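Local coordinates for protein MHC class I antigen (Ctenopharyngodon idella, PDB 5H5Z) that presents peptides in a groove formed by its first two domains, in complex with beta-2-microglobulin, probably for recognition by T cells, at residues 92-97 with 110-115; 127-132 with 146-151. One frame throughout, in Å; residues are numbered along the deposited sequence.

Contact 1 (92-97 with 110-115); sequences WQNMYG and YQYAYD
The rings of Tyr96 and Tyr110 form an offset stack, planes 5° apart and centroids 4.5 Å from each other. Tyr110 is slid toward the backbone of Tyr96, which sets Tyr96 CB over the centre of the Tyr110 ring in a CH-pi contact, while Tyr110 OH sits above the centre of the Tyr96 ring. Asn94 lays its side-chain amide flat on one face of Tyr112, the two planes almost parallel; Asn94 CG is 3.4 Å from Tyr112 CE2. With CG of Trp92 anti to the backbone N (chi1 178°), the indole swings across the neighbouring strand: Trp92 CZ2 comes to 3.5 Å from Tyr112 CD2, the rings barely overlapping, and Tyr114 CB meets the indole edge in its plane. These residues lie on the groove side of the antiparallel sheet that floors the MHC class I peptide-binding platform, strands 90-100 and 106-114 forming a hairpin. Tyr96 OH is hydrogen-bonded to Tyr9 OH and the bound peptide's backbone, Tyr110 OH to a polar peptide side chain, and Trp92 packs on an apolar one. Gln93 pairs with Ala113 through two backbone bonds, Gln93 N to Ala113 O measuring 2.9 Å, and Met95 pairs likewise with Gln111. On the underside, Gln93, Met95 and Ala113 pack against beta-2-microglobulin, where Trp61 O of that chain accepts from Gln93 NE2. A water 2.7 Å from Gln93 OE1 also reaches Ala113 O weakly.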
loop_
_atom_site.group_PDB
_atom_site.type_symbol
_atom_site.label_atom_id
_atom_site.label_comp_id
_atom_site.label_asym_id
_atom_site.label_seq_id
_atom_site.Cartn_x
_atom_site.Cartn_y
_atom_site.Cartn_z
ATOM N N TRP A 92 14.476 3.599 -11.171
ATOM C CA TRP A 92 13.715 4.478 -12.031
ATOM C C TRP A 92 12.253 4.094 -11.853
ATOM O O TRP A 92 11.887 2.921 -11.970
ATOM C CB TRP A 92 14.171 4.299 -13.488
ATOM C CG TRP A 92 13.430 5.127 -14.508
ATOM C CD1 TRP A 92 12.632 4.662 -15.520
ATOM C CD2 TRP A 92 13.429 6.554 -14.621
ATOM N NE1 TRP A 92 12.137 5.713 -16.258
ATOM C CE2 TRP A 92 12.613 6.886 -15.729
ATOM C CE3 TRP A 92 14.056 7.589 -13.903
ATOM C CZ2 TRP A 92 12.388 8.208 -16.126
ATOM C CZ3 TRP A 92 13.832 8.904 -14.296
ATOM C CH2 TRP A 92 12.999 9.201 -15.401
ATOM N N GLN A 93 11.428 5.088 -11.546
ATOM C CA GLN A 93 10.018 4.851 -11.245
ATOM C C GLN A 93 9.093 5.713 -12.084
ATOM O O GLN A 93 9.418 6.850 -12.427
ATOM C CB GLN A 93 9.734 5.133 -9.770
ATOM C CG GLN A 93 10.206 4.069 -8.800
ATOM C CD GLN A 93 10.252 4.596 -7.374
ATOM O OE1 GLN A 93 11.084 5.437 -7.040
ATOM N NE2 GLN A 93 9.348 4.113 -6.535
ATOM N N ASN A 94 7.923 5.161 -12.386
ATOM C CA ASN A 94 6.858 5.881 -13.060
ATOM C C ASN A 94 5.555 5.522 -12.355
ATOM O O ASN A 94 5.281 4.347 -12.096
ATOM C CB ASN A 94 6.825 5.471 -14.540
ATOM C CG ASN A 94 5.744 6.182 -15.354
ATOM O OD1 ASN A 94 5.368 7.330 -15.095
ATOM N ND2 ASN A 94 5.279 5.503 -16.388
ATOM N N MET A 95 4.778 6.537 -12.001
ATOM C CA MET A 95 3.396 6.312 -11.601
ATOM C C MET A 95 2.489 7.227 -12.414
ATOM O O MET A 95 2.801 8.398 -12.642
ATOM C CB MET A 95 3.190 6.510 -10.092
ATOM C CG MET A 95 3.462 7.919 -9.593
ATOM S SD MET A 95 3.470 8.033 -7.798
ATOM C CE MET A 95 1.804 7.488 -7.416
ATOM N N TYR A 96 1.375 6.680 -12.878
ATOM C CA TYR A 96 0.409 7.480 -13.594
ATOM C C TYR A 96 -0.959 6.895 -13.358
ATOM O O TYR A 96 -1.086 5.730 -12.977
ATOM C CB TYR A 96 0.728 7.543 -15.097
ATOM C CG TYR A 96 0.687 6.225 -15.834
ATOM C CD1 TYR A 96 -0.497 5.773 -16.437
ATOM C CD2 TYR A 96 1.840 5.443 -15.971
ATOM C CE1 TYR A 96 -0.533 4.571 -17.129
ATOM C CE2 TYR A 96 1.810 4.238 -16.662
ATOM C CZ TYR A 96 0.623 3.810 -17.238
ATOM O OH TYR A 96 0.594 2.622 -17.923
ATOM N N GLY A 97 -1.986 7.697 -13.592
ATOM C CA GLY A 97 -3.330 7.197 -13.423
ATOM C C GLY A 97 -4.372 8.269 -13.534
ATOM O O GLY A 97 -4.050 9.445 -13.688
ATOM N N TYR A 110 0.877 12.080 -14.093
ATOM C CA TYR A 110 1.919 11.323 -14.784
ATOM C C TYR A 110 3.264 11.816 -14.249
ATOM O O TYR A 110 3.617 12.984 -14.427
ATOM C CB TYR A 110 1.820 11.528 -16.305
ATOM C CG TYR A 110 1.941 10.255 -17.120
ATOM C CD1 TYR A 110 3.143 9.549 -17.188
ATOM C CD2 TYR A 110 0.848 9.765 -17.851
ATOM C CE1 TYR A 110 3.251 8.383 -17.930
ATOM C CE2 TYR A 110 0.948 8.603 -18.599
ATOM C CZ TYR A 110 2.150 7.918 -18.639
ATOM O OH TYR A 110 2.253 6.766 -19.383
ATOM N N GLN A 111 4.001 10.928 -13.584
ATOM C CA GLN A 111 5.201 11.321 -12.822
ATOM C C GLN A 111 6.314 10.285 -12.914
ATOM O O GLN A 111 6.053 9.083 -12.991
ATOM C CB GLN A 111 4.847 11.530 -11.343
ATOM C CG GLN A 111 3.812 12.616 -11.085
ATOM C CD GLN A 111 3.142 12.488 -9.728
ATOM O OE1 GLN A 111 3.487 11.626 -8.925
ATOM N NE2 GLN A 111 2.171 13.351 -9.472
ATOM N N TYR A 112 7.556 10.763 -12.888
ATOM C CA TYR A 112 8.731 9.893 -12.886
ATOM C C TYR A 112 9.689 10.292 -11.761
ATOM O O TYR A 112 9.758 11.464 -11.394
ATOM C CB TYR A 112 9.463 9.989 -14.225
ATOM C CG TYR A 112 8.689 9.474 -15.431
ATOM C CD1 TYR A 112 7.750 10.280 -16.086
ATOM C CD2 TYR A 112 8.913 8.189 -15.930
ATOM C CE1 TYR A 112 7.058 9.815 -17.193
ATOM C CE2 TYR A 112 8.224 7.719 -17.046
ATOM C CZ TYR A 112 7.297 8.533 -17.666
ATOM O OH TYR A 112 6.615 8.074 -18.778
ATOM N N ALA A 113 10.422 9.317 -11.222
ATOM C CA ALA A 113 11.438 9.576 -10.193
ATOM C C ALA A 113 12.685 8.757 -10.444
ATOM O O ALA A 113 12.609 7.617 -10.918
ATOM C CB ALA A 113 10.902 9.269 -8.799
ATOM N N TYR A 114 13.829 9.352 -10.118
ATOM C CA TYR A 114 15.101 8.657 -10.141
ATOM C C TYR A 114 15.625 8.544 -8.717
ATOM O O TYR A 114 15.651 9.534 -7.977
ATOM C CB TYR A 114 16.107 9.399 -11.023
ATOM C CG TYR A 114 17.489 8.784 -10.998
ATOM C CD1 TYR A 114 17.715 7.519 -11.536
ATOM C CD2 TYR A 114 18.569 9.463 -10.426
ATOM C CE1 TYR A 114 18.972 6.945 -11.520
ATOM C CE2 TYR A 114 19.833 8.897 -10.405
ATOM C CZ TYR A 114 20.030 7.640 -10.952
ATOM O OH TYR A 114 21.281 7.075 -10.931
ATOM N N ASP A 115 16.040 7.334 -8.345
ATOM C CA ASP A 115 16.433 7.010 -6.960
ATOM C C ASP A 115 15.432 7.532 -5.926
ATOM O O ASP A 115 15.813 8.041 -4.870
ATOM C CB ASP A 115 17.871 7.472 -6.660
ATOM C CG ASP A 115 18.914 6.599 -7.335
ATOM O OD1 ASP A 115 18.602 5.445 -7.690
ATOM O OD2 ASP A 115 20.060 7.060 -7.510
HETATM O O HOH W 1 13.201 6.027 -8.540
#

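Contact 2 (127-132 with 146-151); sequences LTWTAA and LAVAEQ
Strand 128-131 reaches helix 148-170 with its N-terminal end, the two backbones coming nearest at Leu127 and Ala149, whose CA atoms are 5.2 Å apart. Leu127 and Thr128 both face Asp123 in a G1 beta bulge, Leu127 with positive phi (55°). On the other side Ala147, also at positive phi, ends the preceding helix in a Schellman motif and is the N-cap of the next, accepting the first-turn bond from Gln151 N. Ala149 CB points into the strand, 3.6 Å from Leu127 O and equally close to Trp129 NE1. The indole of Trp129 turns its pyrrole edge to the start of the helix: Ala149 N lies near the ring plane, and both N-H groups point to one water. This water accepts a 2.7 Å bond from Ala149 N and a weak one from Trp129 NE1, lying in the indole plane, and so joins two donors that cannot bond each other. Beyond NE1, Trp129 CZ2 touches Val148 CG1 at 3.7 Å, the side chains crossing at about a right angle. Leu127 points at the helix, its CD2 3.8 Å from Glu150 CA. The bend of Glu150 at chi2 (83°) carries its CG and carboxylate across the Leu127 side chain, roughly perpendicular to it, with Glu150 CG 3.9 Å from Leu127 CD2; a second water, with other acceptors nearby too, can bridge Leu127 O and Glu150 OE1. Trp143 meets the Trp129 ring edge-to-face, and Leu122 of the adjacent strand packs on both Trp129 and Ala149. The bound peptide packs on Val148. Such a join, an edge strand of the floor against the kinked helical wall, belongs to the alpha-2 half of the MHC class I peptide-binding platform.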
loop_
_atom_site.group_PDB
_atom_site.type_symbol
_atom_site.label_atom_id
_atom_site.label_comp_id
_atom_site.label_asym_id
_atom_site.label_seq_id
_atom_site.Cartn_x
_atom_site.Cartn_y
_atom_site.Cartn_z
ATOM N N LEU A 127 0.578 21.504 -20.831
ATOM C CA LEU A 127 1.217 20.529 -21.721
ATOM C C LEU A 127 2.741 20.640 -21.672
ATOM O O LEU A 127 3.421 20.641 -22.703
ATOM C CB LEU A 127 0.681 20.656 -23.157
ATOM C CG LEU A 127 -0.760 20.183 -23.371
ATOM C CD1 LEU A 127 -1.318 20.700 -24.688
ATOM C CD2 LEU A 127 -0.830 18.664 -23.308
ATOM N N THR A 128 3.263 20.744 -20.452
ATOM C CA THR A 128 4.696 20.843 -20.221
ATOM C C THR A 128 5.113 19.864 -19.132
ATOM O O THR A 128 4.270 19.347 -18.388
ATOM C CB THR A 128 5.118 22.270 -19.804
ATOM O OG1 THR A 128 4.371 22.678 -18.648
ATOM C CG2 THR A 128 4.897 23.264 -20.944
ATOM N N TRP A 129 6.414 19.608 -19.056
ATOM C CA TRP A 129 6.984 18.744 -18.035
ATOM C C TRP A 129 7.793 19.560 -17.042
ATOM O O TRP A 129 8.715 20.284 -17.422
ATOM C CB TRP A 129 7.856 17.663 -18.676
ATOM C CG TRP A 129 7.046 16.674 -19.446
ATOM C CD1 TRP A 129 6.710 16.734 -20.772
ATOM C CD2 TRP A 129 6.440 15.485 -18.931
ATOM N NE1 TRP A 129 5.939 15.648 -21.115
ATOM C CE2 TRP A 129 5.753 14.866 -20.005
ATOM C CE3 TRP A 129 6.412 14.876 -17.669
ATOM C CZ2 TRP A 129 5.055 13.664 -19.854
ATOM C CZ3 TRP A 129 5.715 13.685 -17.515
ATOM C CH2 TRP A 129 5.038 13.093 -18.602
ATOM N N THR A 130 7.431 19.450 -15.769
ATOM C CA THR A 130 8.181 20.100 -14.704
ATOM C C THR A 130 9.410 19.259 -14.382
ATOM O O THR A 130 9.289 18.095 -14.001
ATOM C CB THR A 130 7.311 20.301 -13.451
ATOM O OG1 THR A 130 6.144 21.045 -13.813
ATOM C CG2 THR A 130 8.077 21.062 -12.361
ATOM N N ALA A 131 10.584 19.859 -14.570
ATOM C CA ALA A 131 11.860 19.222 -14.268
ATOM C C ALA A 131 12.288 19.581 -12.848
ATOM O O ALA A 131 12.388 20.760 -12.505
ATOM C CB ALA A 131 12.918 19.665 -15.272
ATOM N N ALA A 132 12.533 18.563 -12.025
ATOM C CA ALA A 132 12.886 18.771 -10.613
ATOM C C ALA A 132 14.334 19.212 -10.398
ATOM O O ALA A 132 14.663 19.819 -9.374
ATOM C CB ALA A 132 12.589 17.519 -9.802
ATOM N N LEU A 146 8.823 16.098 -28.683
ATOM C CA LEU A 146 8.183 14.861 -29.144
ATOM C C LEU A 146 6.686 14.775 -28.819
ATOM O O LEU A 146 6.050 13.751 -29.090
ATOM C CB LEU A 146 8.931 13.631 -28.608
ATOM C CG LEU A 146 10.355 13.404 -29.135
ATOM C CD1 LEU A 146 11.070 12.357 -28.299
ATOM C CD2 LEU A 146 10.375 13.018 -30.611
ATOM N N ALA A 147 6.138 15.854 -28.254
ATOM C CA ALA A 147 4.715 15.959 -27.880
ATOM C C ALA A 147 4.244 14.898 -26.878
ATOM O O ALA A 147 3.071 14.481 -26.890
ATOM C CB ALA A 147 3.821 15.983 -29.118
ATOM N N VAL A 148 5.158 14.491 -25.996
ATOM C CA VAL A 148 4.896 13.453 -24.996
ATOM C C VAL A 148 3.763 13.848 -24.044
ATOM O O VAL A 148 2.924 13.011 -23.708
ATOM C CB VAL A 148 6.176 13.085 -24.198
ATOM C CG1 VAL A 148 5.861 12.096 -23.081
ATOM C CG2 VAL A 148 7.230 12.500 -25.127
ATOM N N ALA A 149 3.739 15.114 -23.623
ATOM C CA ALA A 149 2.672 15.630 -22.752
ATOM C C ALA A 149 1.297 15.473 -23.392
ATOM O O ALA A 149 0.329 15.061 -22.741
ATOM C CB ALA A 149 2.924 17.089 -22.408
ATOM N N GLU A 150 1.216 15.802 -24.677
ATOM C CA GLU A 150 -0.032 15.661 -25.416
ATOM C C GLU A 150 -0.520 14.211 -25.438
ATOM O O GLU A 150 -1.710 13.953 -25.205
ATOM C CB GLU A 150 0.116 16.215 -26.839
ATOM C CG GLU A 150 0.133 17.738 -26.935
ATOM C CD GLU A 150 1.496 18.363 -26.664
ATOM O OE1 GLU A 150 2.418 17.658 -26.196
ATOM O OE2 GLU A 150 1.648 19.576 -26.925
ATOM N N GLN A 151 0.394 13.274 -25.708
ATOM C CA GLN A 151 0.044 11.852 -25.775
ATOM C C GLN A 151 -0.459 11.383 -24.420
ATOM O O GLN A 151 -1.501 10.726 -24.323
ATOM C CB GLN A 151 1.238 11.002 -26.219
ATOM C CG GLN A 151 0.882 9.587 -26.684
ATOM C CD GLN A 151 0.584 8.608 -25.557
ATOM O OE1 GLN A 151 -0.256 7.712 -25.707
ATOM N NE2 GLN A 151 1.270 8.766 -24.427
HETATM O O HOH W 2 4.469 19.169 -24.974
HETATM O O HOH W 3 5.723 16.915 -23.960
#

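Overall arrangement
From the N terminus, the chain first lays down strands 3-13, 21-27 and 30-36 and the long helix 55-82, then enters the second half of the platform at strand 90-100. Contact 1 closes a short hairpin between this strand and 106-114 in the middle of the floor. Strand 117-123 follows, and contact 2 then closes a separate loop, in which helix 134-145 carries the chain from edge strand 128-131 to helix 148-170. The loops are in series, neither nested nor crossed. Their centres lie about 13 Å apart, and Trp129 joins them by packing on Tyr110 and Tyr112, linking floor to wall.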